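Local coordinates for protein putative alkaline phosphatase (Pseudomonas fluorescens, PDB 4F1V) that binds phosphate with high affinity in the periplasm and probably delivers it to an ABC transporter for import, at residues A[85-89]-A[265-270]. Sequence-based numbering, arbitrary orientation.
Sequences LIQVP and PDAWVP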
loop_
_atom_site.group_PDB
_atom_site.type_symbol
_atom_site.label_atom_id
_atom_site.label_comp_id
_atom_site.label_asym_id
_atom_site.label_seq_id
_atom_site.Cartn_x
_atom_site.Cartn_y
_atom_site.Cartn_z
ATOM N N LEU A 85 -18.376 -4.689 6.408
ATOM C CA LEU A 85 -17.360 -4.429 5.394
ATOM C C LEU A 85 -16.363 -5.609 5.386
ATOM O O LEU A 85 -16.232 -6.377 6.365
ATOM C CB LEU A 85 -16.640 -3.078 5.592
ATOM C CG LEU A 85 -15.746 -2.853 6.834
ATOM C CD1 LEU A 85 -14.385 -3.555 6.793
ATOM C CD2 LEU A 85 -15.511 -1.376 7.083
ATOM N N ILE A 86 -15.655 -5.672 4.278
ATOM C CA ILE A 86 -14.614 -6.631 3.941
ATOM C C ILE A 86 -13.322 -5.834 3.671
ATOM O O ILE A 86 -13.325 -4.894 2.886
ATOM C CB ILE A 86 -15.014 -7.438 2.699
ATOM C CG1 ILE A 86 -16.251 -8.302 2.997
ATOM C CG2 ILE A 86 -13.819 -8.268 2.186
ATOM C CD1 ILE A 86 -16.882 -8.958 1.761
ATOM N N GLN A 87 -12.228 -6.259 4.313
ATOM C CA GLN A 87 -10.885 -5.681 4.084
ATOM C C GLN A 87 -9.961 -6.877 3.765
ATOM O O GLN A 87 -9.833 -7.785 4.587
ATOM C CB GLN A 87 -10.411 -4.969 5.319
ATOM C CG GLN A 87 -9.051 -4.254 5.094
ATOM C CD GLN A 87 -8.509 -3.536 6.337
ATOM O OE1 GLN A 87 -8.038 -2.391 6.278
ATOM N NE2 GLN A 87 -8.548 -4.228 7.475
ATOM N N VAL A 88 -9.332 -6.862 2.574
ATOM C CA VAL A 88 -8.507 -8.018 2.178
ATOM C C VAL A 88 -7.282 -7.516 1.437
ATOM O O VAL A 88 -7.341 -6.553 0.684
ATOM C CB VAL A 88 -9.229 -9.019 1.266
ATOM C CG1 VAL A 88 -10.190 -9.896 2.049
ATOM C CG2 VAL A 88 -9.982 -8.326 0.102
ATOM N N PRO A 89 -6.127 -8.204 1.602
ATOM C CA PRO A 89 -4.950 -7.866 0.743
ATOM C C PRO A 89 -5.289 -8.056 -0.708
ATOM O O PRO A 89 -5.957 -9.033 -1.076
ATOM C CB PRO A 89 -3.906 -8.893 1.200
ATOM C CG PRO A 89 -4.277 -9.071 2.635
ATOM C CD PRO A 89 -5.799 -9.231 2.569
ATOM N N PRO A 265 -12.239 -7.786 10.199
ATOM C CA PRO A 265 -11.495 -7.312 9.044
ATOM C C PRO A 265 -10.023 -6.990 9.327
ATOM O O PRO A 265 -9.167 -7.043 8.423
ATOM C CB PRO A 265 -12.261 -6.049 8.584
ATOM C CG PRO A 265 -13.630 -6.219 9.138
ATOM C CD PRO A 265 -13.483 -7.012 10.421
ATOM N N ASP A 266 -9.686 -6.555 10.547
ATOM C CA ASP A 266 -8.285 -6.248 10.824
ATOM C C ASP A 266 -7.390 -7.498 10.681
ATOM O O ASP A 266 -6.214 -7.374 10.358
ATOM C CB ASP A 266 -8.156 -5.679 12.243
ATOM C CG ASP A 266 -6.744 -5.226 12.577
ATOM O OD1 ASP A 266 -6.044 -5.923 13.339
ATOM O OD2 ASP A 266 -6.370 -4.146 12.077
ATOM N N ALA A 267 -7.937 -8.705 10.931
ATOM C CA ALA A 267 -7.142 -9.923 10.896
ATOM C C ALA A 267 -6.679 -10.264 9.517
ATOM O O ALA A 267 -5.776 -11.119 9.355
ATOM C CB ALA A 267 -7.921 -11.042 11.503
ATOM N N TRP A 268 -7.290 -9.705 8.472
ATOM C CA TRP A 268 -7.009 -10.080 7.107
ATOM C C TRP A 268 -5.783 -9.402 6.503
ATOM O O TRP A 268 -5.264 -9.868 5.515
ATOM C CB TRP A 268 -8.238 -9.760 6.244
ATOM C CG TRP A 268 -9.286 -10.867 6.375
ATOM C CD1 TRP A 268 -10.273 -10.965 7.331
ATOM C CD2 TRP A 268 -9.388 -12.046 5.587
ATOM N NE1 TRP A 268 -10.969 -12.130 7.170
ATOM C CE2 TRP A 268 -10.471 -12.841 6.128
ATOM C CE3 TRP A 268 -8.705 -12.557 4.466
ATOM C CZ2 TRP A 268 -10.858 -14.061 5.555
ATOM C CZ3 TRP A 268 -9.076 -13.787 3.933
ATOM C CH2 TRP A 268 -10.127 -14.523 4.491
ATOM N N VAL A 269 -5.394 -8.234 7.053
ATOM C CA VAL A 269 -4.261 -7.471 6.453
ATOM C C VAL A 269 -3.007 -7.734 7.266
ATOM O O VAL A 269 -2.870 -7.244 8.400
ATOM C CB VAL A 269 -4.534 -5.954 6.400
ATOM C CG1 VAL A 269 -3.293 -5.234 5.874
ATOM C CG2 VAL A 269 -5.755 -5.692 5.535
ATOM N N PRO A 270 -2.035 -8.474 6.722
ATOM C CA PRO A 270 -0.788 -8.669 7.471
ATOM C C PRO A 270 0.001 -7.375 7.465
ATOM O O PRO A 270 0.038 -6.667 6.461
ATOM C CB PRO A 270 -0.014 -9.727 6.638
ATOM C CG PRO A 270 -1.081 -10.332 5.725
ATOM C CD PRO A 270 -2.028 -9.184 5.438
HETATM O O HOH W 1 -7.662 -3.031 9.908
#
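Apolar packing around a single direct hydrogen bond joins an edge strand to a turn: Q87, P89 and their neighbours on strand 85-94, outermost in the five-stranded mixed sheet of one lobe of this Venus-flytrap phosphate-binding protein, meet P265, W268 and V269 of the loop before strand 272-273. Strand 291-299 pairs with its other edge through the backbones of I86 and V88; on this side the loop lies against it, with Q87 O 3.0 Å from W268 CB, and V269 and P270 reach on to N295 and F293 of strand 291-299. Q87 reaches across with its CG anti to the backbone N (chi1 -176°) and the chain extended, and V269 CG2 lies 3.6 Å from Q87 CD, the two side chains crossing at about a right angle. The Q87 amide is gripped at both ends: its OE1 accepts from L66 N, while its NE2 donates to P265 O at 3.0 Å and to a water that bridges to D266 OD2. Near the start of the strand, L85 CD1 packs 3.6 Å from P265 CG. P265 O takes two donors from opposite faces of its carbonyl plane, W268 N within the turn and Q87 NE2, the latter 68° out of that plane.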